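Fiber protein (Human adenovirus 16, PDB 3CNC) forms the trimeric knob at the tip of the adenovirus fibre and probably attaches the virus to host cells by binding the receptor CD46. Local coordinates at residues A38-I42 and S106-N110; S48-K52 and S74-N78; L92-N96 and G182-A186; D150-C156 and V170-R176. One frame throughout, in Å; residues are numbered along the deposited sequence.

Contact 1 (A38-I42 and S106-N110)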
loop_
_atom_site.group_PDB
_atom_site.type_symbol
_atom_site.label_atom_id
_atom_site.label_comp_id
_atom_site.label_asym_id
_atom_site.label_seq_id
_atom_site.Cartn_x
_atom_site.Cartn_y
_atom_site.Cartn_z
ATOM N N ALA A 38 14.033 22.257 4.174
ATOM C CA ALA A 38 15.154 21.321 4.218
ATOM C C ALA A 38 15.317 20.899 5.674
ATOM O O ALA A 38 15.511 21.738 6.561
ATOM C CB ALA A 38 16.430 21.988 3.695
ATOM N N ASN A 39 15.229 19.596 5.918
ATOM C CA ASN A 39 15.311 19.062 7.275
ATOM C C ASN A 39 16.129 17.777 7.328
ATOM O O ASN A 39 16.269 17.165 8.387
ATOM C CB ASN A 39 13.888 18.754 7.770
ATOM C CG ASN A 39 13.168 17.710 6.879
ATOM O OD1 ASN A 39 13.730 17.235 5.896
ATOM N ND2 ASN A 39 11.925 17.365 7.228
ATOM N N CYS A 40 16.692 17.380 6.195
ATOM C CA CYS A 40 17.400 16.118 6.134
ATOM C C CYS A 40 18.767 16.170 5.436
ATOM O O CYS A 40 18.942 16.882 4.447
ATOM C CB CYS A 40 16.463 15.124 5.436
ATOM S SG CYS A 40 16.958 13.411 5.376
ATOM N N VAL A 41 19.725 15.400 5.952
ATOM C CA VAL A 41 21.070 15.344 5.381
ATOM C C VAL A 41 21.340 14.024 4.664
ATOM O O VAL A 41 21.343 12.955 5.277
ATOM C CB VAL A 41 22.156 15.533 6.463
ATOM C CG1 VAL A 41 23.530 15.491 5.822
ATOM C CG2 VAL A 41 21.952 16.853 7.188
ATOM N N ILE A 42 21.588 14.110 3.365
ATOM C CA ILE A 42 21.853 12.937 2.553
ATOM C C ILE A 42 23.331 12.786 2.203
ATOM O O ILE A 42 23.801 11.668 1.949
ATOM C CB ILE A 42 21.002 12.976 1.244
ATOM C CG1 ILE A 42 19.804 12.046 1.386
ATOM C CG2 ILE A 42 21.818 12.549 0.044
ATOM C CD1 ILE A 42 18.947 12.340 2.584
ATOM N N SER A 106 19.744 11.023 9.735
ATOM C CA SER A 106 19.848 11.886 8.572
ATOM C C SER A 106 18.901 13.066 8.769
ATOM O O SER A 106 19.169 14.157 8.275
ATOM C CB SER A 106 19.456 11.135 7.307
ATOM O OG SER A 106 20.244 9.978 7.139
ATOM N N LEU A 107 17.797 12.836 9.486
ATOM C CA LEU A 107 16.801 13.874 9.771
ATOM C C LEU A 107 17.292 14.742 10.932
ATOM O O LEU A 107 17.590 14.231 12.010
ATOM C CB LEU A 107 15.456 13.234 10.130
ATOM C CG LEU A 107 14.259 14.152 10.405
ATOM C CD1 LEU A 107 13.897 14.954 9.153
ATOM C CD2 LEU A 107 13.076 13.299 10.859
ATOM N N LYS A 108 17.357 16.054 10.723
ATOM C CA LYS A 108 17.874 16.949 11.754
ATOM C C LYS A 108 16.885 17.706 12.620
ATOM O O LYS A 108 17.285 18.487 13.475
ATOM C CB LYS A 108 18.863 17.935 11.136
ATOM C CG LYS A 108 19.998 17.253 10.386
ATOM C CD LYS A 108 20.765 16.276 11.281
ATOM C CE LYS A 108 21.898 15.594 10.507
ATOM N NZ LYS A 108 22.738 14.710 11.378
ATOM N N SER A 109 15.596 17.501 12.399
ATOM C CA SER A 109 14.596 18.142 13.239
ATOM C C SER A 109 13.666 17.014 13.680
ATOM O O SER A 109 13.314 16.146 12.874
ATOM C CB SER A 109 13.843 19.235 12.469
ATOM O OG SER A 109 13.497 18.807 11.170
ATOM N N ASN A 110 13.297 16.997 14.958
ATOM C CA ASN A 110 12.432 15.935 15.467
ATOM C C ASN A 110 11.033 15.994 14.859
ATOM O O ASN A 110 10.545 17.059 14.483
ATOM C CB ASN A 110 12.355 15.989 17.006
ATOM C CG ASN A 110 11.662 14.754 17.612
ATOM O OD1 ASN A 110 11.942 13.609 17.232
ATOM N ND2 ASN A 110 10.764 14.989 18.568
#

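Contact 2 (S48-K52 and S74-N78)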
loop_
_atom_site.group_PDB
_atom_site.type_symbol
_atom_site.label_atom_id
_atom_site.label_comp_id
_atom_site.label_asym_id
_atom_site.label_seq_id
_atom_site.Cartn_x
_atom_site.Cartn_y
_atom_site.Cartn_z
ATOM N N SER A 48 24.506 19.853 7.878
ATOM C CA SER A 48 23.437 20.787 7.538
ATOM C C SER A 48 22.513 20.211 6.463
ATOM O O SER A 48 22.965 19.602 5.492
ATOM C CB SER A 48 24.017 22.112 7.049
ATOM O OG SER A 48 24.692 21.930 5.818
ATOM N N PRO A 49 21.199 20.404 6.636
ATOM C CA PRO A 49 20.159 19.927 5.718
ATOM C C PRO A 49 20.462 20.219 4.264
ATOM O O PRO A 49 20.743 21.361 3.905
ATOM C CB PRO A 49 18.915 20.667 6.192
ATOM C CG PRO A 49 19.116 20.709 7.665
ATOM C CD PRO A 49 20.599 21.080 7.799
ATOM N N ASP A 50 20.395 19.188 3.429
ATOM C CA ASP A 50 20.639 19.364 2.004
ATOM C C ASP A 50 19.474 18.819 1.166
ATOM O O ASP A 50 19.579 18.675 -0.051
ATOM C CB ASP A 50 21.964 18.704 1.606
ATOM C CG ASP A 50 21.936 17.202 1.742
ATOM O OD1 ASP A 50 21.151 16.689 2.571
ATOM O OD2 ASP A 50 22.713 16.536 1.027
ATOM N N CYS A 51 18.363 18.513 1.832
ATOM C CA CYS A 51 17.159 18.026 1.152
ATOM C C CYS A 51 15.946 18.003 2.088
ATOM O O CYS A 51 16.079 18.076 3.314
ATOM C CB CYS A 51 17.384 16.640 0.543
ATOM S SG CYS A 51 17.629 15.329 1.729
ATOM N N LYS A 52 14.760 17.917 1.492
ATOM C CA LYS A 52 13.511 17.913 2.246
ATOM C C LYS A 52 12.914 16.514 2.345
ATOM O O LYS A 52 12.608 15.888 1.332
ATOM C CB LYS A 52 12.508 18.856 1.585
ATOM C CG LYS A 52 13.004 20.277 1.469
ATOM C CD LYS A 52 12.201 21.061 0.446
ATOM C CE LYS A 52 12.693 22.504 0.345
ATOM N NZ LYS A 52 12.022 23.246 -0.766
ATOM N N SER A 74 19.756 21.089 -2.797
ATOM C CA SER A 74 21.138 21.523 -2.934
ATOM C C SER A 74 21.720 21.029 -4.245
ATOM O O SER A 74 21.250 20.036 -4.819
ATOM C CB SER A 74 21.999 20.999 -1.777
ATOM O OG SER A 74 22.320 19.629 -1.952
ATOM N N GLU A 75 22.751 21.724 -4.711
ATOM C CA GLU A 75 23.412 21.359 -5.956
ATOM C C GLU A 75 23.892 19.905 -5.899
ATOM O O GLU A 75 23.865 19.187 -6.904
ATOM C CB GLU A 75 24.588 22.305 -6.210
ATOM C CG GLU A 75 25.202 22.175 -7.588
ATOM C CD GLU A 75 26.048 23.376 -7.956
ATOM O OE1 GLU A 75 26.623 23.376 -9.063
ATOM O OE2 GLU A 75 26.134 24.322 -7.140
ATOM N N TYR A 76 24.318 19.463 -4.719
ATOM C CA TYR A 76 24.775 18.088 -4.577
ATOM C C TYR A 76 23.649 17.090 -4.823
ATOM O O TYR A 76 23.767 16.219 -5.690
ATOM C CB TYR A 76 25.369 17.835 -3.187
ATOM C CG TYR A 76 25.741 16.381 -2.983
ATOM C CD1 TYR A 76 25.022 15.574 -2.104
ATOM C CD2 TYR A 76 26.779 15.796 -3.712
ATOM C CE1 TYR A 76 25.325 14.222 -1.955
ATOM C CE2 TYR A 76 27.090 14.446 -3.572
ATOM C CZ TYR A 76 26.358 13.667 -2.692
ATOM O OH TYR A 76 26.658 12.332 -2.540
ATOM N N THR A 77 22.563 17.212 -4.058
ATOM C CA THR A 77 21.438 16.295 -4.212
ATOM C C THR A 77 20.829 16.430 -5.597
ATOM O O THR A 77 20.477 15.429 -6.226
ATOM C CB THR A 77 20.299 16.542 -3.163
ATOM O OG1 THR A 77 19.636 17.787 -3.437
ATOM C CG2 THR A 77 20.863 16.559 -1.746
ATOM N N ASN A 78 20.726 17.662 -6.086
ATOM C CA ASN A 78 20.115 17.880 -7.389
ATOM C C ASN A 78 21.020 17.567 -8.574
ATOM O O ASN A 78 20.691 17.849 -9.721
ATOM C CB ASN A 78 19.553 19.302 -7.459
ATOM C CG ASN A 78 18.474 19.542 -6.398
ATOM O OD1 ASN A 78 17.746 18.619 -6.024
ATOM N ND2 ASN A 78 18.367 20.776 -5.917
#

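Contact 3 (L92-N96 and G182-A186)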
loop_
_atom_site.group_PDB
_atom_site.type_symbol
_atom_site.label_atom_id
_atom_site.label_comp_id
_atom_site.label_asym_id
_atom_site.label_seq_id
_atom_site.Cartn_x
_atom_site.Cartn_y
_atom_site.Cartn_z
ATOM N N LEU A 92 17.212 6.676 10.326
ATOM C CA LEU A 92 16.489 7.259 11.454
ATOM C C LEU A 92 16.716 6.442 12.727
ATOM O O LEU A 92 16.489 5.222 12.751
ATOM C CB LEU A 92 14.993 7.313 11.135
ATOM C CG LEU A 92 14.394 8.534 10.426
ATOM C CD1 LEU A 92 15.287 9.019 9.319
ATOM C CD2 LEU A 92 13.015 8.165 9.898
ATOM N N ALA A 93 17.175 7.114 13.778
ATOM C CA ALA A 93 17.421 6.457 15.057
ATOM C C ALA A 93 16.603 7.168 16.130
ATOM O O ALA A 93 16.627 8.393 16.230
ATOM C CB ALA A 93 18.914 6.503 15.394
ATOM N N PHE A 94 15.875 6.395 16.930
ATOM C CA PHE A 94 15.029 6.976 17.970
ATOM C C PHE A 94 15.440 6.488 19.359
ATOM O O PHE A 94 16.003 5.407 19.499
ATOM C CB PHE A 94 13.546 6.612 17.723
ATOM C CG PHE A 94 13.091 6.759 16.285
ATOM C CD1 PHE A 94 13.496 5.854 15.307
ATOM C CD2 PHE A 94 12.242 7.795 15.911
ATOM C CE1 PHE A 94 13.060 5.983 13.974
ATOM C CE2 PHE A 94 11.801 7.932 14.578
ATOM C CZ PHE A 94 12.212 7.026 13.613
ATOM N N ASP A 95 15.153 7.278 20.387
ATOM C CA ASP A 95 15.485 6.877 21.751
ATOM C C ASP A 95 14.335 6.023 22.317
ATOM O O ASP A 95 13.421 5.653 21.585
ATOM C CB ASP A 95 15.727 8.106 22.636
ATOM C CG ASP A 95 14.502 8.987 22.759
ATOM O OD1 ASP A 95 13.429 8.603 22.254
ATOM O OD2 ASP A 95 14.609 10.071 23.368
ATOM N N ASN A 96 14.373 5.722 23.611
ATOM C CA ASN A 96 13.333 4.894 24.220
ATOM C C ASN A 96 11.928 5.489 24.236
ATOM O O ASN A 96 10.976 4.802 24.604
ATOM C CB ASN A 96 13.736 4.486 25.640
ATOM C CG ASN A 96 13.998 5.675 26.541
ATOM O OD1 ASN A 96 14.518 5.521 27.641
ATOM N ND2 ASN A 96 13.631 6.867 26.081
ATOM N N GLY A 182 21.960 5.089 23.865
ATOM C CA GLY A 182 20.626 5.633 24.075
ATOM C C GLY A 182 19.601 5.334 22.999
ATOM O O GLY A 182 18.465 5.788 23.078
ATOM N N MET A 183 19.997 4.555 22.003
ATOM C CA MET A 183 19.127 4.218 20.883
ATOM C C MET A 183 18.227 3.027 21.178
ATOM O O MET A 183 18.694 2.011 21.671
ATOM C CB MET A 183 19.990 3.923 19.662
ATOM C CG MET A 183 19.230 3.788 18.376
ATOM S SD MET A 183 20.413 3.689 17.045
ATOM C CE MET A 183 19.549 2.681 15.833
ATOM N N ALA A 184 16.938 3.157 20.863
ATOM C CA ALA A 184 15.966 2.091 21.104
ATOM C C ALA A 184 15.305 1.566 19.828
ATOM O O ALA A 184 14.852 0.415 19.784
ATOM C CB ALA A 184 14.895 2.584 22.075
ATOM N N TYR A 185 15.244 2.398 18.789
ATOM C CA TYR A 185 14.621 1.981 17.534
ATOM C C TYR A 185 15.346 2.511 16.328
ATOM O O TYR A 185 16.037 3.525 16.407
ATOM C CB TYR A 185 13.174 2.457 17.469
ATOM C CG TYR A 185 12.386 2.101 18.694
ATOM C CD1 TYR A 185 12.327 2.969 19.781
ATOM C CD2 TYR A 185 11.753 0.862 18.795
ATOM C CE1 TYR A 185 11.660 2.610 20.944
ATOM C CE2 TYR A 185 11.084 0.489 19.957
ATOM C CZ TYR A 185 11.042 1.367 21.026
ATOM O OH TYR A 185 10.387 1.000 22.177
ATOM N N ALA A 186 15.172 1.828 15.203
ATOM C CA ALA A 186 15.803 2.247 13.965
ATOM C C ALA A 186 14.863 2.054 12.794
ATOM O O ALA A 186 14.084 1.099 12.758
ATOM C CB ALA A 186 17.106 1.457 13.721
#

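Contact 4 (D150-C156 and V170-R176)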
loop_
_atom_site.group_PDB
_atom_site.type_symbol
_atom_site.label_atom_id
_atom_site.label_comp_id
_atom_site.label_asym_id
_atom_site.label_seq_id
_atom_site.Cartn_x
_atom_site.Cartn_y
_atom_site.Cartn_z
ATOM N N ASP A 150 13.455 -8.129 8.986
ATOM C CA ASP A 150 13.526 -6.709 9.303
ATOM C C ASP A 150 13.503 -5.826 8.068
ATOM O O ASP A 150 13.670 -4.613 8.178
ATOM C CB ASP A 150 14.782 -6.410 10.120
ATOM C CG ASP A 150 14.685 -6.922 11.554
ATOM O OD1 ASP A 150 13.685 -7.594 11.893
ATOM O OD2 ASP A 150 15.613 -6.649 12.347
ATOM N N TYR A 151 13.273 -6.421 6.899
ATOM C CA TYR A 151 13.266 -5.651 5.660
ATOM C C TYR A 151 11.957 -5.583 4.881
ATOM O O TYR A 151 11.221 -6.570 4.766
ATOM C CB TYR A 151 14.320 -6.187 4.684
ATOM C CG TYR A 151 15.742 -6.178 5.172
ATOM C CD1 TYR A 151 16.365 -7.359 5.581
ATOM C CD2 TYR A 151 16.487 -4.998 5.180
ATOM C CE1 TYR A 151 17.703 -7.368 5.984
ATOM C CE2 TYR A 151 17.823 -4.991 5.577
ATOM C CZ TYR A 151 18.427 -6.179 5.975
ATOM O OH TYR A 151 19.755 -6.177 6.333
ATOM N N ILE A 152 11.694 -4.408 4.317
ATOM C CA ILE A 152 10.529 -4.192 3.477
ATOM C C ILE A 152 11.117 -3.729 2.147
ATOM O O ILE A 152 11.965 -2.828 2.124
ATOM C CB ILE A 152 9.605 -3.058 4.019
ATOM C CG1 ILE A 152 8.908 -3.489 5.312
ATOM C CG2 ILE A 152 8.574 -2.694 2.977
ATOM C CD1 ILE A 152 8.187 -2.341 6.035
ATOM N N TYR A 153 10.698 -4.351 1.050
ATOM C CA TYR A 153 11.167 -3.952 -0.268
ATOM C C TYR A 153 9.974 -3.443 -1.068
ATOM O O TYR A 153 8.845 -3.907 -0.887
ATOM C CB TYR A 153 11.832 -5.121 -1.001
ATOM C CG TYR A 153 12.897 -5.812 -0.186
ATOM C CD1 TYR A 153 12.570 -6.881 0.652
ATOM C CD2 TYR A 153 14.224 -5.375 -0.213
ATOM C CE1 TYR A 153 13.535 -7.496 1.446
ATOM C CE2 TYR A 153 15.205 -5.987 0.578
ATOM C CZ TYR A 153 14.848 -7.048 1.405
ATOM O OH TYR A 153 15.790 -7.668 2.189
ATOM N N GLY A 154 10.219 -2.476 -1.946
ATOM C CA GLY A 154 9.143 -1.925 -2.742
ATOM C C GLY A 154 9.688 -1.067 -3.860
ATOM O O GLY A 154 10.830 -1.258 -4.292
ATOM N N GLU A 155 8.898 -0.098 -4.311
ATOM C CA GLU A 155 9.348 0.742 -5.405
ATOM C C GLU A 155 8.623 2.079 -5.575
ATOM O O GLU A 155 7.435 2.204 -5.270
ATOM C CB GLU A 155 9.222 -0.064 -6.692
ATOM C CG GLU A 155 10.183 0.323 -7.768
ATOM C CD GLU A 155 10.308 -0.764 -8.804
ATOM O OE1 GLU A 155 9.363 -0.933 -9.610
ATOM O OE2 GLU A 155 11.348 -1.461 -8.795
ATOM N N CYS A 156 9.359 3.082 -6.045
ATOM C CA CYS A 156 8.781 4.392 -6.331
ATOM C C CYS A 156 9.453 4.913 -7.600
ATOM O O CYS A 156 10.130 4.143 -8.295
ATOM C CB CYS A 156 8.928 5.371 -5.145
ATOM S SG CYS A 156 10.573 5.854 -4.641
ATOM N N VAL A 170 13.326 0.577 -3.429
ATOM C CA VAL A 170 13.298 1.048 -2.056
ATOM C C VAL A 170 13.459 -0.070 -1.045
ATOM O O VAL A 170 12.809 -1.108 -1.158
ATOM C CB VAL A 170 11.958 1.731 -1.765
ATOM C CG1 VAL A 170 11.939 2.248 -0.340
ATOM C CG2 VAL A 170 11.714 2.839 -2.776
ATOM N N THR A 171 14.314 0.144 -0.051
ATOM C CA THR A 171 14.515 -0.855 0.995
ATOM C C THR A 171 14.325 -0.178 2.330
ATOM O O THR A 171 14.933 0.855 2.587
ATOM C CB THR A 171 15.931 -1.446 1.008
ATOM O OG1 THR A 171 16.225 -2.024 -0.262
ATOM C CG2 THR A 171 16.033 -2.534 2.074
ATOM N N VAL A 172 13.472 -0.748 3.172
ATOM C CA VAL A 172 13.251 -0.180 4.486
ATOM C C VAL A 172 13.796 -1.170 5.490
ATOM O O VAL A 172 13.508 -2.358 5.412
ATOM C CB VAL A 172 11.752 0.039 4.781
ATOM C CG1 VAL A 172 11.590 0.809 6.069
ATOM C CG2 VAL A 172 11.098 0.774 3.644
ATOM N N THR A 173 14.611 -0.693 6.420
ATOM C CA THR A 173 15.153 -1.571 7.440
ATOM C C THR A 173 14.564 -1.139 8.772
ATOM O O THR A 173 14.611 0.041 9.115
ATOM C CB THR A 173 16.686 -1.481 7.520
ATOM O OG1 THR A 173 17.247 -1.674 6.216
ATOM C CG2 THR A 173 17.225 -2.562 8.466
ATOM N N LEU A 174 13.994 -2.084 9.514
ATOM C CA LEU A 174 13.403 -1.757 10.811
ATOM C C LEU A 174 14.227 -2.388 11.945
ATOM O O LEU A 174 14.516 -3.582 11.907
ATOM C CB LEU A 174 11.952 -2.253 10.871
ATOM C CG LEU A 174 10.987 -1.800 9.757
ATOM C CD1 LEU A 174 9.652 -2.503 9.897
ATOM C CD2 LEU A 174 10.787 -0.302 9.817
ATOM N N ASN A 175 14.606 -1.576 12.930
ATOM C CA ASN A 175 15.370 -2.038 14.084
ATOM C C ASN A 175 16.371 -3.148 13.831
ATOM O O ASN A 175 16.262 -4.185 14.481
ATOM C CB ASN A 175 14.466 -2.626 15.169
ATOM C CG ASN A 175 13.374 -1.714 15.599
ATOM O OD1 ASN A 175 13.563 -0.508 15.706
ATOM N ND2 ASN A 175 12.214 -2.295 15.893
ATOM N N ARG A 176 17.338 -3.026 12.944
ATOM C CA ARG A 176 18.195 -4.201 12.855
ATOM C C ARG A 176 19.508 -4.009 13.599
ATOM O O ARG A 176 20.065 -4.958 14.157
ATOM C CB ARG A 176 18.455 -4.605 11.409
ATOM C CG ARG A 176 18.506 -6.108 11.276
ATOM C CD ARG A 176 18.996 -6.576 9.929
ATOM N NE ARG A 176 20.403 -6.271 9.733
ATOM C CZ ARG A 176 21.195 -6.956 8.922
ATOM N NH1 ARG A 176 20.711 -7.985 8.244
ATOM N NH2 ARG A 176 22.466 -6.611 8.786
#

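Contact 1 (A38-I42 and S106-N110)
Cys40 and Leu107 pass with their CA atoms 4.3 Å apart at a single beta bridge, where the two chain segments run in nearly opposite directions, 159° apart. Two backbone hydrogen bonds flank the bridge: Lys108 N donates to Asn39 O over 2.8 Å and Val41 N to Ser106 O over 2.7 Å, both almost straight. Cys40 CA adds a C-H...O contact to the same Ser106 O. Neither segment belongs to a regular strand, so this is a local pairing of two loops.

On the side chains, methyl CD1 of Leu107 lies 3.6 Å from the amide carbon CG of Asn39, across which the leucine runs at a slant. The amide is held by Leu53 N, which donates to OD1, and Ser109 OG rests against Asn39 CB. At the Val41 end, a bend at chi2 (-57°) folds the Lys108 chain so that its CG and CE both meet Val41 CG2, CE at 3.6 Å. The ammonium group NZ then turns to Ser105 O and Thr102 O. Ser106 lays its CB 3.9 Å from Cys40 SG and sends OG to Asn91 N.

The pair packs on strands of two sheets: Cys40 and Leu107 both touch Leu53 of strand 51-60, and Cys40 and Ser106 touch Val90 of strand 85-94. Asn39 and Cys40 also bond by their backbones to Asp50 and Cys51.

Contact 2 (S48-K52 and S74-N78)
Asp50, part of a classic beta bulge in which it and Cys51 face Cys40, meets the turn formed by Ser74 to Thr77. The turn itself is an ST motif: Ser74 OG accepts from Thr77 N at 3.2 Å along an almost straight N-H (176°). The Thr77 side chain takes part at both of its branches. With chi1 at 69° its OG1 sits between the backbone N and the carbonyl carbon and is turned back to donate to Ser74 O, which also receives Asn78 N. The methyl CG2 is thereby directed across the contact, where it packs against Asp50 OD2 at 3.3 Å.

Asp50 also has its carboxylate folded over its own backbone (chi1 66°), bringing OD1 to Ile42 N and OD2 to a weak bond with Lys43 N. Backbone amides of the neighbouring loop therefore hold the acid, which would probably favour its charged form. Ser74 OG completes the link with a weak bond to Asp50 O. The ring of Tyr76 approaches edge-on, its plane nearly parallel to that of the carboxylate (10° apart), and its CD1 stands 4.0 Å from Asp50 OD2.

Contact 3 (L92-N96 and G182-A186)
The rings of Phe94 and Tyr185, an antiparallel hydrogen-bonded pair, project from one face of the sheet and meet the opposing segment by their edges. Phe94 CD1 comes 3.6 Å from Tyr185 O, and Tyr185 C lies in the plane of the phenylalanine ring; Tyr185 in turn sets CD1 3.4 Å from Asp95 O, which lies in its ring plane. The rings do not stack; Phe94 CD1 also touches Tyr185 CB, at 4.0 Å. With chi1 at -45° the Phe94 ring lies beside its own backbone N, turning its CD1 edge to the Tyr185 carbonyl. Met131, from a loop, packs on both side chains.

Ala93 and Ala186, a non-hydrogen-bonded pair, occupy the other face, where the extended Met183 chain brings SD to 3.6 Å from Ala93 CB. Between the faces the strands are joined by Phe94 N to Tyr185 O at 2.9 Å. The pair is part of a classic beta bulge, in which Ala184 and Tyr185 both face Phe94. Ala184 N reaches Phe94 O at 2.8 Å within the carbonyl plane, whereas Tyr185 N, at 3.2 Å from Phe94 O, comes from above it.

Asp95 turns OD1 to Gln99 N and Thr97 N. Strands 85-94 and 185-194 are thus joined here by backbone bonds and apolar packing, with one carbonyl accepting two N-H groups, while Asp95 OD1 bonds within its own loop.

Contact 4 (D150-C156 and V170-R176)
Ile152 and Val172 butt together on the buried face of the ladder, CB to CB at 3.8 Å, with Ile152 CD1 reaching slantwise to Leu174 CD1. Farther along, Val170 faces Gly154, which presents no side chain, and its CG2 extends to Cys156 SG at 3.7 Å. On the opposite face Thr171 sets its methyl CG2 in the notch beside two tyrosines, 4.0 Å from Tyr151 CD2 and 3.9 Å from Tyr153 CE2.

These strands, 151-159 and 165-174, form a beta hairpin at the border of the four-stranded sheet of the knob, antiparallel at 163° and laced by paired backbone bonds such as Val172 N to Ile152 O. Strand 151-159 is outermost within the chain and borders the trimer interface: Phe212 of a second subunit packs on Ile152, and Lys159 of that subunit on both tyrosines.

Chi1 of -59° lays the Tyr151 ring alongside Thr173, whose OG1 touches the ring edge at CE2, 3.4 Å away. The Tyr151 OH lies over one face of the Arg176 guanidinium, 2.8 Å from NH1 but badly angled for a hydrogen bond. Asp150 OD2 lies against the aliphatic start of the Arg176 chain, 3.1 Å from CG, and the charged groups stay apart.

Contacts 3 and 4 hold the same four-stranded sheet, joined through its neighbouring strands 165-174 and 185-194 where Asn175 N meets Ala186 O. Contacts 1 and 2 lie on the other side of the chain's centre from contact 4 and share the bulge around Asp50. Loop pairing and side-chain bonds to backbone amides dominate there; in contacts 3 and 4 ladder bonds and apolar packing prevail. Contacts 1, 2 and 3 are largely buried, although 2 and 3 include exposed residues, while contact 4 is partly buried and is the one touched by another subunit. Centres of contacts 2 and 3 are about 24 Å apart.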